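Local atomic coordinates of hydrogenase maturation protease (Wolinella succinogenes, PDB entry 3PU6), a protein that probably acts as an endopeptidase that matures, and so activates, hydrogenase. Residues P44-R52 with L96-C104; P56-G67 with I103-V114. All blocks are in the same frame, centred on the assembly; numbering follows the deposited sequence.

In the fold
Contact 1 and contact 2 are two layers of one alpha/beta domain, with centres about 12 Å apart. Contact 2 (56-67 with 103-114) pairs strands 58-66 and 106-114 near the centre of the chain; contact 1 (44-52 with 96-104) packs helices 48-54 and 94-103, which cover one face of that sheet. Along the chain the segments alternate: each helix runs directly into one of the paired strands, and Ile103 and Cys104 belong to both contacts. Leu100 CD1 lies 3.9 Å from Val61 CB, which is direct evidence that the layers meet. The helix pair thus packs directly on the strand pair, an arrangement consistent with the three-layer fold of hydrogenase maturation proteases.

Contact 1 of 2, residues P44-R52 with L96-C104; sequences PESEFGKLR and LISYLRGIC
Tyr99 O takes two N-H groups, Gly102 N at 2.9 Å and Ile103 N at 3.1 Å, within the turn of helix that carries the Tyr99 side chain across to Phe48 and Arg52. The two rings stack face to face, centroids 4.0 Å apart and planes 28° from each other, with Tyr99 CD1 over the centre of the Phe48 ring. Glu45 CA lies over that ring's opposite face, and Pro44 CB packs on Leu96 CD2 at 3.6 Å. Phe48 CG stands anti to its own carbonyl carbon (chi1 -62°), a torsion that sends the ring toward helix 94-103. Arg52 NE gives Tyr99 OH a weak, bent bond of 2.7 Å at the tyrosine's edge, the guanidinium standing nearly perpendicular to the ring. The helices run nearly parallel, 22° between segment axes, side by side over one face of the central sheet of an alpha/beta fold; Leu51 and Leu100 rest on its strands, at Val6 and Val61. Replacing Phe48 with an alanine would probably leave Tyr99 without its stacking partner and open a gap between Tyr99 and Glu45 CA. Deeper toward the sheet, Leu51 CD1 meets Leu100 CD2 at 3.8 Å, while Leu51 CB touches Ile103 CD1 at 3.6 Å.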
loop_
_atom_site.group_PDB
_atom_site.type_symbol
_atom_site.label_atom_id
_atom_site.label_comp_id
_atom_site.label_asym_id
_atom_site.label_seq_id
_atom_site.Cartn_x
_atom_site.Cartn_y
_atom_site.Cartn_z
ATOM N N PRO A 44 -10.797 -1.737 2.176
ATOM C CA PRO A 44 -9.901 -0.883 2.952
ATOM C C PRO A 44 -10.672 -0.026 3.929
ATOM O O PRO A 44 -10.123 0.389 4.948
ATOM C CB PRO A 44 -9.298 0.028 1.882
ATOM C CG PRO A 44 -9.332 -0.752 0.679
ATOM C CD PRO A 44 -10.578 -1.553 0.736
ATOM N N GLU A 45 -11.931 0.249 3.607
ATOM C CA GLU A 45 -12.741 1.118 4.444
ATOM C C GLU A 45 -13.055 0.390 5.739
ATOM O O GLU A 45 -13.287 1.008 6.767
ATOM C CB GLU A 45 -14.014 1.559 3.728
ATOM C CG GLU A 45 -14.952 0.417 3.350
ATOM C CD GLU A 45 -14.602 -0.220 2.007
ATOM O OE1 GLU A 45 -13.407 -0.217 1.635
ATOM O OE2 GLU A 45 -15.527 -0.725 1.325
ATOM N N SER A 46 -13.016 -0.930 5.688
ATOM C CA SER A 46 -13.159 -1.709 6.890
ATOM C C SER A 46 -12.057 -1.377 7.906
ATOM O O SER A 46 -12.133 -1.793 9.059
ATOM C CB SER A 46 -13.101 -3.193 6.563
ATOM O OG SER A 46 -11.776 -3.679 6.727
ATOM N N GLU A 47 -11.028 -0.643 7.482
ATOM C CA GLU A 47 -9.905 -0.331 8.368
ATOM C C GLU A 47 -9.896 1.090 8.923
ATOM O O GLU A 47 -8.980 1.453 9.649
ATOM C CB GLU A 47 -8.570 -0.582 7.675
ATOM C CG GLU A 47 -8.409 -1.967 7.128
ATOM C CD GLU A 47 -8.514 -3.007 8.195
ATOM O OE1 GLU A 47 -7.577 -3.105 9.013
ATOM O OE2 GLU A 47 -9.530 -3.734 8.214
ATOM N N PHE A 48 -10.897 1.899 8.599
ATOM C CA PHE A 48 -10.865 3.289 9.029
ATOM C C PHE A 48 -10.991 3.434 10.533
ATOM O O PHE A 48 -10.433 4.354 11.122
ATOM C CB PHE A 48 -11.960 4.101 8.359
ATOM C CG PHE A 48 -11.835 4.163 6.892
ATOM C CD1 PHE A 48 -10.657 3.771 6.276
ATOM C CD2 PHE A 48 -12.879 4.637 6.115
ATOM C CE1 PHE A 48 -10.533 3.824 4.922
ATOM C CE2 PHE A 48 -12.760 4.698 4.765
ATOM C CZ PHE A 48 -11.584 4.296 4.160
ATOM N N GLY A 49 -11.739 2.535 11.149
ATOM C CA GLY A 49 -11.990 2.646 12.563
ATOM C C GLY A 49 -10.687 2.609 13.317
ATOM O O GLY A 49 -10.365 3.539 14.052
ATOM N N LYS A 50 -9.949 1.519 13.119
ATOM C CA LYS A 50 -8.628 1.330 13.694
ATOM C C LYS A 50 -7.696 2.493 13.375
ATOM O O LYS A 50 -6.848 2.877 14.190
ATOM C CB LYS A 50 -7.996 0.064 13.135
ATOM C CG LYS A 50 -8.903 -1.131 13.037
ATOM C CD LYS A 50 -8.093 -2.324 12.574
ATOM C CE LYS A 50 -8.809 -3.628 12.871
ATOM N NZ LYS A 50 -7.906 -4.812 12.721
ATOM N N LEU A 51 -7.838 3.015 12.162
ATOM C CA LEU A 51 -7.031 4.119 11.721
ATOM C C LEU A 51 -7.320 5.400 12.489
ATOM O O LEU A 51 -6.394 6.065 12.930
ATOM C CB LEU A 51 -7.192 4.338 10.221
ATOM C CG LEU A 51 -6.440 3.341 9.331
ATOM C CD1 LEU A 51 -6.761 3.581 7.850
ATOM C CD2 LEU A 51 -4.933 3.389 9.590
ATOM N N ARG A 52 -8.587 5.771 12.637
ATOM C CA ARG A 52 -8.900 6.970 13.401
ATOM C C ARG A 52 -8.307 6.810 14.789
ATOM O O ARG A 52 -7.713 7.729 15.353
ATOM C CB ARG A 52 -10.402 7.160 13.548
ATOM C CG ARG A 52 -11.179 7.375 12.262
ATOM C CD ARG A 52 -12.701 7.303 12.520
ATOM N NE ARG A 52 -13.443 7.069 11.276
ATOM C CZ ARG A 52 -14.293 6.061 11.072
ATOM N NH1 ARG A 52 -14.532 5.198 12.055
ATOM N NH2 ARG A 52 -14.920 5.925 9.896
ATOM N N LEU A 96 -10.714 6.770 -1.078
ATOM C CA LEU A 96 -9.919 6.216 -0.011
ATOM C C LEU A 96 -8.809 7.190 0.377
ATOM O O LEU A 96 -8.658 7.583 1.545
ATOM C CB LEU A 96 -9.304 4.911 -0.479
ATOM C CG LEU A 96 -8.504 4.289 0.648
ATOM C CD1 LEU A 96 -9.403 4.143 1.858
ATOM C CD2 LEU A 96 -7.957 2.957 0.214
ATOM N N ILE A 97 -8.037 7.582 -0.626
ATOM C CA ILE A 97 -6.903 8.460 -0.420
ATOM C C ILE A 97 -7.274 9.783 0.242
ATOM O O ILE A 97 -6.516 10.293 1.059
ATOM C CB ILE A 97 -6.204 8.753 -1.744
ATOM C CG1 ILE A 97 -5.416 7.529 -2.202
ATOM C CG2 ILE A 97 -5.310 9.956 -1.600
ATOM C CD1 ILE A 97 -4.941 7.633 -3.639
ATOM N N SER A 98 -8.415 10.359 -0.121
ATOM C CA SER A 98 -8.791 11.658 0.438
ATOM C C SER A 98 -9.327 11.497 1.846
ATOM O O SER A 98 -9.329 12.437 2.634
ATOM C CB SER A 98 -9.789 12.410 -0.448
ATOM O OG SER A 98 -10.865 11.580 -0.834
ATOM N N TYR A 99 -9.766 10.292 2.172
ATOM C CA TYR A 99 -10.165 10.033 3.531
ATOM C C TYR A 99 -8.924 9.981 4.403
ATOM O O TYR A 99 -8.876 10.594 5.472
ATOM C CB TYR A 99 -10.925 8.724 3.656
ATOM C CG TYR A 99 -11.185 8.417 5.097
ATOM C CD1 TYR A 99 -10.475 7.416 5.752
ATOM C CD2 TYR A 99 -12.101 9.172 5.832
ATOM C CE1 TYR A 99 -10.696 7.146 7.108
ATOM C CE2 TYR A 99 -12.334 8.913 7.183
ATOM C CZ TYR A 99 -11.625 7.899 7.814
ATOM O OH TYR A 99 -11.834 7.635 9.147
ATOM N N LEU A 100 -7.921 9.243 3.936
ATOM C CA LEU A 100 -6.692 9.049 4.696
ATOM C C LEU A 100 -5.976 10.374 4.956
ATOM O O LEU A 100 -5.484 10.615 6.058
ATOM C CB LEU A 100 -5.765 8.075 3.975
ATOM C CG LEU A 100 -6.373 6.720 3.625
ATOM C CD1 LEU A 100 -5.429 5.945 2.725
ATOM C CD2 LEU A 100 -6.729 5.923 4.880
ATOM N N ARG A 101 -5.941 11.234 3.944
ATOM C CA ARG A 101 -5.316 12.535 4.080
ATOM C C ARG A 101 -5.982 13.313 5.193
ATOM O O ARG A 101 -5.377 14.206 5.784
ATOM C CB ARG A 101 -5.427 13.335 2.789
ATOM C CG ARG A 101 -4.743 12.723 1.607
ATOM C CD ARG A 101 -5.075 13.514 0.334
ATOM N NE ARG A 101 -4.164 14.624 0.069
ATOM C CZ ARG A 101 -4.412 15.897 0.362
ATOM N NH1 ARG A 101 -5.550 16.242 0.943
ATOM N NH2 ARG A 101 -3.515 16.831 0.074
ATOM N N GLY A 102 -7.241 12.980 5.457
ATOM C CA GLY A 102 -8.004 13.648 6.490
ATOM C C GLY A 102 -7.681 13.108 7.863
ATOM O O GLY A 102 -7.726 13.833 8.845
ATOM N N ILE A 103 -7.367 11.821 7.936
ATOM C CA ILE A 103 -6.863 11.250 9.169
ATOM C C ILE A 103 -5.426 11.713 9.413
ATOM O O ILE A 103 -5.035 11.996 10.545
ATOM C CB ILE A 103 -6.794 9.714 9.106
ATOM C CG1 ILE A 103 -8.137 9.072 8.848
ATOM C CG2 ILE A 103 -6.223 9.130 10.413
ATOM C CD1 ILE A 103 -8.024 7.589 9.055
ATOM N N CYS A 104 -4.648 11.773 8.334
ATOM C CA CYS A 104 -3.194 11.887 8.414
ATOM C C CYS A 104 -2.606 12.779 7.334
ATOM O O CYS A 104 -2.941 12.638 6.165
ATOM C CB CYS A 104 -2.595 10.505 8.241
ATOM S SG CYS A 104 -0.884 10.454 8.590
#

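Contact 2 of 2, residues P56-G67 with I103-V114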
loop_
_atom_site.group_PDB
_atom_site.type_symbol
_atom_site.label_atom_id
_atom_site.label_comp_id
_atom_site.label_asym_id
_atom_site.label_seq_id
_atom_site.Cartn_x
_atom_site.Cartn_y
_atom_site.Cartn_z
ATOM N N PRO A 56 -2.176 7.581 13.266
ATOM C CA PRO A 56 -0.806 7.388 12.767
ATOM C C PRO A 56 -0.135 8.708 12.415
ATOM O O PRO A 56 -0.833 9.676 12.125
ATOM C CB PRO A 56 -1.001 6.558 11.489
ATOM C CG PRO A 56 -2.373 6.002 11.573
ATOM C CD PRO A 56 -3.184 6.969 12.380
ATOM N N ASP A 57 1.197 8.739 12.450
ATOM C CA ASP A 57 1.961 9.875 11.935
ATOM C C ASP A 57 2.121 9.705 10.429
ATOM O O ASP A 57 2.070 10.669 9.670
ATOM C CB ASP A 57 3.352 9.949 12.570
ATOM C CG ASP A 57 3.308 10.241 14.060
ATOM O OD1 ASP A 57 2.707 11.261 14.452
ATOM O OD2 ASP A 57 3.902 9.456 14.838
ATOM N N VAL A 58 2.315 8.458 10.017
ATOM C CA VAL A 58 2.511 8.115 8.622
ATOM C C VAL A 58 1.610 6.965 8.153
ATOM O O VAL A 58 1.599 5.890 8.741
ATOM C CB VAL A 58 3.953 7.678 8.390
ATOM C CG1 VAL A 58 4.157 7.293 6.947
ATOM C CG2 VAL A 58 4.888 8.777 8.796
ATOM N N ILE A 59 0.880 7.195 7.070
ATOM C CA ILE A 59 0.145 6.138 6.392
ATOM C C ILE A 59 0.685 5.927 4.980
ATOM O O ILE A 59 0.646 6.815 4.139
ATOM C CB ILE A 59 -1.365 6.452 6.263
ATOM C CG1 ILE A 59 -1.983 6.704 7.634
ATOM C CG2 ILE A 59 -2.074 5.324 5.530
ATOM C CD1 ILE A 59 -3.376 7.257 7.568
ATOM N N VAL A 60 1.195 4.736 4.736
ATOM C CA VAL A 60 1.467 4.299 3.395
ATOM C C VAL A 60 0.332 3.380 2.971
ATOM O O VAL A 60 0.028 2.394 3.651
ATOM C CB VAL A 60 2.790 3.546 3.314
ATOM C CG1 VAL A 60 2.949 2.915 1.951
ATOM C CG2 VAL A 60 3.937 4.490 3.595
ATOM N N VAL A 61 -0.304 3.732 1.853
ATOM C CA VAL A 61 -1.358 2.920 1.264
ATOM C C VAL A 61 -0.804 2.284 0.000
ATOM O O VAL A 61 -0.476 2.979 -0.934
ATOM C CB VAL A 61 -2.660 3.751 0.992
ATOM C CG1 VAL A 61 -2.361 5.026 0.237
ATOM C CG2 VAL A 61 -3.693 2.924 0.251
ATOM N N ALA A 62 -0.668 0.964 -0.000
ATOM C CA ALA A 62 -0.136 0.240 -1.144
ATOM C C ALA A 62 -1.202 -0.539 -1.933
ATOM O O ALA A 62 -2.124 -1.109 -1.353
ATOM C CB ALA A 62 0.953 -0.689 -0.698
ATOM N N ASP A 63 -1.049 -0.570 -3.259
ATOM C CA ASP A 63 -2.026 -1.213 -4.142
ATOM C C ASP A 63 -1.388 -1.689 -5.430
ATOM O O ASP A 63 -0.411 -1.121 -5.881
ATOM C CB ASP A 63 -3.170 -0.251 -4.494
ATOM C CG ASP A 63 -4.439 -0.991 -4.894
ATOM O OD1 ASP A 63 -4.439 -2.247 -4.809
ATOM O OD2 ASP A 63 -5.442 -0.332 -5.281
ATOM N N ALA A 64 -1.947 -2.739 -6.019
ATOM C CA ALA A 64 -1.628 -3.100 -7.391
ATOM C C ALA A 64 -2.192 -2.025 -8.306
ATOM O O ALA A 64 -3.248 -1.454 -8.035
ATOM C CB ALA A 64 -2.233 -4.445 -7.744
HETATM N N MSE A 65 -1.486 -1.719 -9.385
HETATM C CA MSE A 65 -2.111 -0.917 -10.434
HETATM C C MSE A 65 -1.809 -1.511 -11.795
HETATM O O MSE A 65 -0.654 -1.690 -12.168
HETATM C CB MSE A 65 -1.738 0.557 -10.340
HETATM C CG MSE A 65 -0.299 0.796 -10.000
HETATM SE SE MSE A 65 0.035 2.693 -9.744
HETATM C CE MSE A 65 1.953 2.762 -10.244
ATOM N N SER A 66 -2.871 -1.864 -12.508
ATOM C CA SER A 66 -2.740 -2.687 -13.711
ATOM C C SER A 66 -2.721 -1.870 -15.001
ATOM O O SER A 66 -2.994 -0.666 -14.991
ATOM C CB SER A 66 -3.804 -3.797 -13.766
ATOM O OG SER A 66 -5.074 -3.333 -13.332
ATOM N N GLY A 67 -2.375 -2.556 -16.093
ATOM C CA GLY A 67 -2.172 -1.950 -17.401
ATOM C C GLY A 67 -1.508 -2.898 -18.392
ATOM O O GLY A 67 -1.119 -4.012 -18.036
ATOM N N ILE A 103 -7.367 11.821 7.936
ATOM C CA ILE A 103 -6.863 11.250 9.169
ATOM C C ILE A 103 -5.426 11.713 9.413
ATOM O O ILE A 103 -5.035 11.996 10.545
ATOM C CB ILE A 103 -6.794 9.714 9.106
ATOM C CG1 ILE A 103 -8.137 9.072 8.848
ATOM C CG2 ILE A 103 -6.223 9.130 10.413
ATOM C CD1 ILE A 103 -8.024 7.589 9.055
ATOM N N CYS A 104 -4.648 11.773 8.334
ATOM C CA CYS A 104 -3.194 11.887 8.414
ATOM C C CYS A 104 -2.606 12.779 7.334
ATOM O O CYS A 104 -2.941 12.638 6.165
ATOM C CB CYS A 104 -2.595 10.505 8.241
ATOM S SG CYS A 104 -0.884 10.454 8.590
ATOM N N SER A 105 -1.706 13.678 7.718
ATOM C CA SER A 105 -1.036 14.559 6.754
ATOM C C SER A 105 -0.013 13.809 5.882
ATOM O O SER A 105 -0.021 13.933 4.647
ATOM C CB SER A 105 -0.346 15.708 7.484
ATOM O OG SER A 105 0.636 15.213 8.378
ATOM N N LYS A 106 0.865 13.043 6.530
ATOM C CA LYS A 106 1.753 12.142 5.812
ATOM C C LYS A 106 1.041 10.920 5.242
ATOM O O LYS A 106 1.296 9.801 5.684
ATOM C CB LYS A 106 2.874 11.648 6.703
ATOM C CG LYS A 106 4.134 12.460 6.623
ATOM C CD LYS A 106 4.495 12.807 5.187
ATOM C CE LYS A 106 5.767 13.642 5.166
ATOM N NZ LYS A 106 5.951 14.318 3.859
ATOM N N THR A 107 0.169 11.131 4.257
ATOM C CA THR A 107 -0.361 10.027 3.478
ATOM C C THR A 107 0.451 9.807 2.213
ATOM O O THR A 107 0.446 10.626 1.297
ATOM C CB THR A 107 -1.824 10.232 3.059
ATOM O OG1 THR A 107 -2.635 10.415 4.225
ATOM C CG2 THR A 107 -2.317 9.008 2.279
ATOM N N ILE A 108 1.120 8.671 2.158
ATOM C CA ILE A 108 1.940 8.331 1.027
ATOM C C ILE A 108 1.310 7.214 0.218
ATOM O O ILE A 108 0.924 6.197 0.777
ATOM C CB ILE A 108 3.348 7.917 1.508
ATOM C CG1 ILE A 108 4.076 9.140 2.079
ATOM C CG2 ILE A 108 4.135 7.268 0.380
ATOM C CD1 ILE A 108 4.971 8.823 3.222
ATOM N N PHE A 109 1.206 7.404 -1.101
ATOM C CA PHE A 109 0.763 6.334 -2.003
ATOM C C PHE A 109 1.932 5.522 -2.554
ATOM O O PHE A 109 2.951 6.078 -2.921
ATOM C CB PHE A 109 -0.116 6.862 -3.162
ATOM C CG PHE A 109 -0.619 5.768 -4.085
ATOM C CD1 PHE A 109 -1.665 4.939 -3.707
ATOM C CD2 PHE A 109 -0.009 5.533 -5.308
ATOM C CE1 PHE A 109 -2.094 3.899 -4.546
ATOM C CE2 PHE A 109 -0.438 4.502 -6.147
ATOM C CZ PHE A 109 -1.472 3.687 -5.766
ATOM N N LEU A 110 1.771 4.205 -2.596
ATOM C CA LEU A 110 2.740 3.308 -3.217
ATOM C C LEU A 110 2.080 2.363 -4.219
ATOM O O LEU A 110 1.497 1.356 -3.824
ATOM C CB LEU A 110 3.441 2.477 -2.148
ATOM C CG LEU A 110 4.695 1.674 -2.536
ATOM C CD1 LEU A 110 5.392 1.178 -1.293
ATOM C CD2 LEU A 110 4.394 0.510 -3.461
ATOM N N GLY A 111 2.178 2.684 -5.510
ATOM C CA GLY A 111 1.572 1.880 -6.557
ATOM C C GLY A 111 2.543 0.888 -7.159
ATOM O O GLY A 111 3.662 1.244 -7.500
ATOM N N ILE A 112 2.117 -0.362 -7.278
ATOM C CA ILE A 112 2.944 -1.421 -7.827
ATOM C C ILE A 112 2.249 -1.869 -9.078
ATOM O O ILE A 112 1.148 -2.399 -9.031
ATOM C CB ILE A 112 3.088 -2.599 -6.849
ATOM C CG1 ILE A 112 3.619 -2.103 -5.506
ATOM C CG2 ILE A 112 3.992 -3.698 -7.403
ATOM C CD1 ILE A 112 3.359 -3.070 -4.349
ATOM N N SER A 113 2.876 -1.626 -10.212
ATOM C CA SER A 113 2.206 -1.881 -11.466
ATOM C C SER A 113 2.225 -3.373 -11.744
ATOM O O SER A 113 3.234 -4.042 -11.486
ATOM C CB SER A 113 2.807 -1.057 -12.613
ATOM O OG SER A 113 4.152 -1.400 -12.872
ATOM N N VAL A 114 1.085 -3.890 -12.216
ATOM C CA VAL A 114 0.955 -5.305 -12.557
ATOM C C VAL A 114 0.403 -5.437 -13.958
ATOM O O VAL A 114 -0.244 -4.542 -14.439
ATOM C CB VAL A 114 0.092 -6.106 -11.527
ATOM C CG1 VAL A 114 0.843 -6.290 -10.208
ATOM C CG2 VAL A 114 -1.223 -5.429 -11.265
#
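Two neighbouring parallel strands in the middle of the mixed sheet form this contact, and their segment axes diverge by 38°, a strong twist. Register is unbroken from Ile59 opposite Thr107 to Met65 opposite Ser113. On strand 58-66 the alternate residues Ile59, Val61, Asp63 and Met65 each use both N-H and C=O toward the partner: Ile108 N bonds Ile59 O at 2.8 Å, Val61 N bonds Ile108 O at 3.0 Å, and Leu110 N bonds Val61 O at 3.1 Å. Met65 N reaches Ile112 O at 2.7 Å from above the carbonyl plane. Met65, modelled as selenomethionine, has CG between its backbone N and carbonyl carbon (chi1 41°) and extends from there across the partner strand, where its SE rests 3.6 Å from Gly111 CA, with no side chain in the way. The same SE meets the Phe109 ring at its edge, 5.3 Å from the centroid and 88° off the normal, a Met-aromatic contact. At the other end, Ile59 CD1 packs on Cys104 CB at 3.4 Å, and Thr107 OG1 donates to Cys104 O at 3.0 Å, linking Thr107 to the residue that follows helix 94-103. Val60, Ala62, Ile108 and Ile112 point to the opposite face, covered by helices 20-31 and 128-147. Strand 5-10 flanks strand 58-66, and the antiparallel strand 73-77 lies beyond strand 106-114, with Asp77 salt-bridged to Lys106.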